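Local coordinates for protein citrate lyase (Yersinia pestis, PDB 3QLL) that probably acts as a magnesium-dependent lyase related to the citrate lyase beta subunit, at residues A224-F229 / Q239-R244; H233-L238 / I261-T266. All blocks are in the same frame, centred on the assembly; numbering follows the deposited sequence.

Interaction 1: A224-F229 / Q239-R244; sequences AIDAPF and QSETLR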
loop_
_atom_site.group_PDB
_atom_site.type_symbol
_atom_site.label_atom_id
_atom_site.label_comp_id
_atom_site.label_asym_id
_atom_site.label_seq_id
_atom_site.Cartn_x
_atom_site.Cartn_y
_atom_site.Cartn_z
ATOM N N ALA A 224 -4.867 15.673 -6.249
ATOM C CA ALA A 224 -4.629 14.474 -7.050
ATOM C C ALA A 224 -5.633 14.454 -8.185
ATOM O O ALA A 224 -6.832 14.690 -7.978
ATOM C CB ALA A 224 -4.771 13.249 -6.212
ATOM N N ILE A 225 -5.148 14.252 -9.399
ATOM C CA ILE A 225 -6.041 14.192 -10.531
ATOM C C ILE A 225 -6.116 12.799 -11.121
ATOM O O ILE A 225 -5.116 12.288 -11.620
ATOM C CB ILE A 225 -5.613 15.172 -11.618
ATOM C CG1 ILE A 225 -5.476 16.580 -11.022
ATOM C CG2 ILE A 225 -6.615 15.140 -12.773
ATOM C CD1 ILE A 225 -4.601 17.487 -11.835
ATOM N N ASP A 226 -7.317 12.218 -11.118
ATOM C CA ASP A 226 -7.473 10.859 -11.606
ATOM C C ASP A 226 -7.244 10.733 -13.125
ATOM O O ASP A 226 -7.460 11.690 -13.909
ATOM C CB ASP A 226 -8.847 10.291 -11.225
ATOM C CG ASP A 226 -8.921 8.767 -11.394
ATOM O OD1 ASP A 226 -7.853 8.084 -11.351
ATOM O OD2 ASP A 226 -10.052 8.259 -11.553
ATOM N N ALA A 227 -6.816 9.521 -13.489
ATOM C CA ALA A 227 -6.652 9.075 -14.850
ATOM C C ALA A 227 -7.933 9.240 -15.647
ATOM O O ALA A 227 -9.026 9.246 -15.079
ATOM C CB ALA A 227 -6.189 7.620 -14.870
ATOM N N PRO A 228 -7.788 9.396 -16.972
ATOM C CA PRO A 228 -8.959 9.374 -17.855
ATOM C C PRO A 228 -9.568 7.973 -17.916
ATOM O O PRO A 228 -8.828 6.981 -17.879
ATOM C CB PRO A 228 -8.391 9.762 -19.227
ATOM C CG PRO A 228 -6.923 9.471 -19.150
ATOM C CD PRO A 228 -6.521 9.623 -17.698
ATOM N N PHE A 229 -10.886 7.900 -18.086
ATOM C CA PHE A 229 -11.541 6.621 -18.274
ATOM C C PHE A 229 -11.567 6.385 -19.760
ATOM O O PHE A 229 -12.007 7.251 -20.514
ATOM C CB PHE A 229 -12.959 6.652 -17.692
ATOM C CG PHE A 229 -13.669 5.322 -17.714
ATOM C CD1 PHE A 229 -13.334 4.307 -16.834
ATOM C CD2 PHE A 229 -14.744 5.117 -18.583
ATOM C CE1 PHE A 229 -14.012 3.072 -16.862
ATOM C CE2 PHE A 229 -15.429 3.902 -18.619
ATOM C CZ PHE A 229 -15.062 2.880 -17.755
ATOM N N GLN A 239 -18.918 7.066 -14.501
ATOM C CA GLN A 239 -19.559 7.538 -13.270
ATOM C C GLN A 239 -19.043 6.842 -12.010
ATOM O O GLN A 239 -18.767 7.480 -10.995
ATOM C CB GLN A 239 -21.090 7.371 -13.358
ATOM C CG GLN A 239 -21.778 8.342 -14.309
ATOM C CD GLN A 239 -23.261 8.068 -14.535
ATOM O OE1 GLN A 239 -23.787 6.992 -14.170
ATOM N NE2 GLN A 239 -23.931 8.988 -15.231
ATOM N N SER A 240 -18.976 5.525 -12.093
ATOM C CA SER A 240 -18.499 4.678 -11.031
ATOM C C SER A 240 -17.033 5.010 -10.662
ATOM O O SER A 240 -16.715 5.167 -9.469
ATOM C CB SER A 240 -18.643 3.216 -11.416
ATOM O OG SER A 240 -18.142 2.377 -10.395
ATOM N N GLU A 241 -16.154 5.087 -11.677
ATOM C CA GLU A 241 -14.726 5.374 -11.463
ATOM C C GLU A 241 -14.543 6.764 -10.850
ATOM O O GLU A 241 -13.710 6.954 -9.903
ATOM C CB GLU A 241 -13.902 5.226 -12.764
ATOM C CG GLU A 241 -12.399 5.398 -12.552
ATOM C CD GLU A 241 -11.530 5.011 -13.770
ATOM O OE1 GLU A 241 -11.019 5.912 -14.474
ATOM O OE2 GLU A 241 -11.350 3.780 -14.003
ATOM N N THR A 242 -15.320 7.720 -11.359
ATOM C CA THR A 242 -15.238 9.092 -10.871
ATOM C C THR A 242 -15.610 9.211 -9.375
ATOM O O THR A 242 -14.895 9.827 -8.587
ATOM C CB THR A 242 -16.149 10.037 -11.726
ATOM O OG1 THR A 242 -15.842 9.849 -13.111
ATOM C CG2 THR A 242 -15.945 11.486 -11.381
ATOM N N LEU A 243 -16.690 8.548 -8.984
ATOM C CA LEU A 243 -17.123 8.493 -7.596
ATOM C C LEU A 243 -16.103 7.812 -6.668
ATOM O O LEU A 243 -15.825 8.292 -5.564
ATOM C CB LEU A 243 -18.467 7.778 -7.509
ATOM C CG LEU A 243 -19.676 8.636 -7.877
ATOM C CD1 LEU A 243 -20.958 7.786 -7.940
ATOM C CD2 LEU A 243 -19.824 9.845 -6.954
ATOM N N ARG A 244 -15.584 6.667 -7.108
ATOM C CA ARG A 244 -14.523 5.956 -6.380
ATOM C C ARG A 244 -13.315 6.859 -6.174
ATOM O O ARG A 244 -12.732 6.880 -5.079
ATOM C CB ARG A 244 -14.094 4.686 -7.120
ATOM C CG ARG A 244 -15.006 3.504 -6.873
ATOM C CD ARG A 244 -14.493 2.217 -7.550
ATOM N NE ARG A 244 -14.260 1.151 -6.577
ATOM C CZ ARG A 244 -14.214 -0.148 -6.874
ATOM N NH1 ARG A 244 -14.354 -0.548 -8.133
ATOM N NH2 ARG A 244 -14.006 -1.048 -5.918
#
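Glu241 reaches from helix 235-248 toward the loop that follows strand 224-226, where its carboxylate lies between Asp226 and the ring of Phe229. The two segments belong to one beta-alpha-beta unit of an eight-stranded parallel barrel of the TIM type, and the chain passes from strand to helix through this loop. Beginning at the helix, CB points toward the loop, and CG continues anti to the backbone N (chi1 -175°) in a chain that stays extended. CG is the methylene that approaches Asp226, 3.8 Å from its OD2. Next along the chain, CD comes to 3.6 Å from Phe229 CD1, and here the flat groups are almost perpendicular, ring and carboxylate planes lying 83° apart. Both oxygens sit at the ring's edge and not over a face. OE1 runs beside the base of the phenylalanine, 3.8 Å from Phe229 CB. It is also 3.9 Å from Asp226 OD2, a close approach of like charges, and 3.9 Å from Ala227 O. What reconciles these three oxygens is Lys253 of strand 252-255, the next barrel strand: its NZ forms salt bridges with Glu241 OE1 and Asp226 OD2 and a hydrogen bond to Ala227 O. Asp226 has a second cation on its other oxygen, OD1 pairing with Arg210 of helix 203-220. Lys253, and for Asp226 also Arg210, would favour the ionised form of the acids. The contact itself contains no hydrogen bond between the segments; its polar side is joined through the lysine. The side chain of Pro228, in the same loop, is about 7 Å from that of Arg107, a predicted substrate-binding residue. At the far tip of the glutamate, OE2 stops 3.5 Å from Phe229 CD1, near the plane of the ring.

Interaction 2: H233-L238 / I261-T266; sequences HDVSGL and ISTINT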
loop_
_atom_site.group_PDB
_atom_site.type_symbol
_atom_site.label_atom_id
_atom_site.label_comp_id
_atom_site.label_asym_id
_atom_site.label_seq_id
_atom_site.Cartn_x
_atom_site.Cartn_y
_atom_site.Cartn_z
ATOM N N HIS A 233 -18.072 5.057 -24.427
ATOM C CA HIS A 233 -19.436 4.575 -24.558
ATOM C C HIS A 233 -19.996 4.068 -23.243
ATOM O O HIS A 233 -21.205 4.064 -23.058
ATOM C CB HIS A 233 -19.522 3.492 -25.617
ATOM C CG HIS A 233 -19.145 3.978 -26.972
ATOM N ND1 HIS A 233 -19.540 5.209 -27.445
ATOM C CD2 HIS A 233 -18.414 3.408 -27.956
ATOM C CE1 HIS A 233 -19.061 5.381 -28.663
ATOM N NE2 HIS A 233 -18.377 4.303 -28.998
ATOM N N ASP A 234 -19.117 3.644 -22.339
ATOM C CA ASP A 234 -19.526 3.156 -21.028
ATOM C C ASP A 234 -19.637 4.299 -20.019
ATOM O O ASP A 234 -18.821 4.400 -19.075
ATOM C CB ASP A 234 -18.531 2.081 -20.539
ATOM C CG ASP A 234 -18.884 1.523 -19.162
ATOM O OD1 ASP A 234 -20.049 1.659 -18.736
ATOM O OD2 ASP A 234 -18.019 0.900 -18.522
ATOM N N VAL A 235 -20.711 5.076 -20.144
ATOM C CA VAL A 235 -21.004 6.169 -19.206
ATOM C C VAL A 235 -21.169 5.683 -17.737
ATOM O O VAL A 235 -20.732 6.350 -16.802
ATOM C CB VAL A 235 -22.272 6.968 -19.675
ATOM C CG1 VAL A 235 -23.483 6.044 -19.803
ATOM C CG2 VAL A 235 -22.581 8.168 -18.787
ATOM N N SER A 236 -21.767 4.514 -17.538
ATOM C CA SER A 236 -21.825 3.908 -16.211
ATOM C C SER A 236 -20.407 3.723 -15.609
ATOM O O SER A 236 -20.174 4.071 -14.461
ATOM C CB SER A 236 -22.574 2.585 -16.258
ATOM O OG SER A 236 -22.560 2.022 -14.963
ATOM N N GLY A 237 -19.482 3.132 -16.367
ATOM C CA GLY A 237 -18.123 2.942 -15.880
ATOM C C GLY A 237 -17.417 4.238 -15.529
ATOM O O GLY A 237 -16.732 4.328 -14.514
ATOM N N LEU A 238 -17.696 5.282 -16.290
ATOM C CA LEU A 238 -17.120 6.582 -16.046
ATOM C C LEU A 238 -17.609 7.166 -14.730
ATOM O O LEU A 238 -16.819 7.716 -13.953
ATOM C CB LEU A 238 -17.483 7.539 -17.182
ATOM C CG LEU A 238 -17.117 9.013 -16.997
ATOM C CD1 LEU A 238 -15.586 9.167 -16.843
ATOM C CD2 LEU A 238 -17.679 9.893 -18.082
ATOM N N ILE A 261 -16.999 15.210 -20.071
ATOM C CA ILE A 261 -16.773 16.409 -19.265
ATOM C C ILE A 261 -17.914 16.750 -18.318
ATOM O O ILE A 261 -17.675 17.064 -17.153
ATOM C CB ILE A 261 -16.452 17.647 -20.148
ATOM C CG1 ILE A 261 -15.139 17.428 -20.899
ATOM C CG2 ILE A 261 -16.299 18.908 -19.302
ATOM C CD1 ILE A 261 -13.993 17.154 -20.001
ATOM N N SER A 262 -19.148 16.713 -18.812
ATOM C CA SER A 262 -20.286 17.105 -17.992
ATOM C C SER A 262 -20.459 16.117 -16.826
ATOM O O SER A 262 -20.728 16.521 -15.694
ATOM C CB SER A 262 -21.577 17.199 -18.838
ATOM O OG SER A 262 -22.202 15.948 -19.062
ATOM N N THR A 263 -20.299 14.831 -17.105
ATOM C CA THR A 263 -20.359 13.815 -16.050
ATOM C C THR A 263 -19.331 14.066 -14.938
ATOM O O THR A 263 -19.676 14.048 -13.749
ATOM C CB THR A 263 -20.118 12.406 -16.639
ATOM O OG1 THR A 263 -21.147 12.108 -17.612
ATOM C CG2 THR A 263 -20.172 11.372 -15.564
ATOM N N ILE A 264 -18.096 14.359 -15.331
ATOM C CA ILE A 264 -17.020 14.577 -14.387
ATOM C C ILE A 264 -17.275 15.875 -13.593
ATOM O O ILE A 264 -17.101 15.919 -12.365
ATOM C CB ILE A 264 -15.659 14.648 -15.090
ATOM C CG1 ILE A 264 -15.234 13.259 -15.589
ATOM C CG2 ILE A 264 -14.621 15.251 -14.166
ATOM C CD1 ILE A 264 -13.996 13.277 -16.516
ATOM N N ASN A 265 -17.667 16.939 -14.291
ATOM C CA ASN A 265 -17.999 18.195 -13.634
ATOM C C ASN A 265 -19.059 18.083 -12.563
ATOM O O ASN A 265 -18.871 18.514 -11.423
ATOM C CB ASN A 265 -18.424 19.240 -14.665
ATOM C CG ASN A 265 -17.236 19.805 -15.406
ATOM O OD1 ASN A 265 -16.100 19.618 -14.976
ATOM N ND2 ASN A 265 -17.481 20.525 -16.488
ATOM N N THR A 266 -20.155 17.448 -12.931
ATOM C CA THR A 266 -21.281 17.281 -12.035
ATOM C C THR A 266 -20.927 16.518 -10.772
ATOM O O THR A 266 -21.275 16.951 -9.675
ATOM C CB THR A 266 -22.446 16.565 -12.735
ATOM O OG1 THR A 266 -22.798 17.287 -13.917
ATOM C CG2 THR A 266 -23.631 16.465 -11.799
#
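Ser262 O, just ahead of the Thr263 that meets Leu238 across the contact, accepts two bonds from Thr266. The hydroxyl OG1 of Thr266 donates to Ser262 O at 2.8 Å and the backbone N at 3.0 Å, arriving from opposite faces of the carbonyl plane. Main chain and side chain of Thr266 thus both hold this turn of helix 261-267, while Thr263 looks across to the other helix. There the contact is apolar: Leu238 and Thr263 meet tip to tip, Leu238 CD2 lying 3.8 Å from both CB and CG2 of Thr263. With OG1 beside the backbone N (chi1 -61°), the threonine methyl CG2 falls anti to that N, close to Leu238 CG as well, at 4.1 Å. The second leucine branch diverges, its CD1 lying 4.3 Å from Ile264 CG1, so the fork of Leu238 engages two successive residues of the facing helix. Val235, a turn earlier, adds only a marginal touch at the exposed border. The start of helix 235-248 is fixed by Asp234 at the N-cap: Gly237 N donates to Asp234 OD1 at 2.8 Å in a fairly straight bond (160°) that reaches the oxygen from above the carboxylate plane. No hydrogen bond links the two segments. Beneath them lies the barrel wall: Leu238 also rests on Lys253 and Ile264 on Ala255, both of strand 252-255, while Ile261 and Ile264 pack on Ser47 of strand 47-52, where the barrel closes.

Helix 235-248 takes part in both contacts, facing its own strand and loop in interaction 1 and helix 261-267 in interaction 2. The first lies deeper, its centre about 12 Å from the centre of the chain against about 18 Å for the second, and is built of two acids, Asp226 buried and Glu241 partly exposed, around a lysine; the second is apolar, only partly buried, and away from the predicted substrate and magnesium sites. Phe229 joins them: its CD1 edge serves the glutamate, while CE2 is 3.5 Å from Leu238 N and CZ 3.5 Å from Gly237 C. On the outside, Gln239 CG touches Thr263 CG2 at 3.7 Å. Lys253 is common to both surroundings.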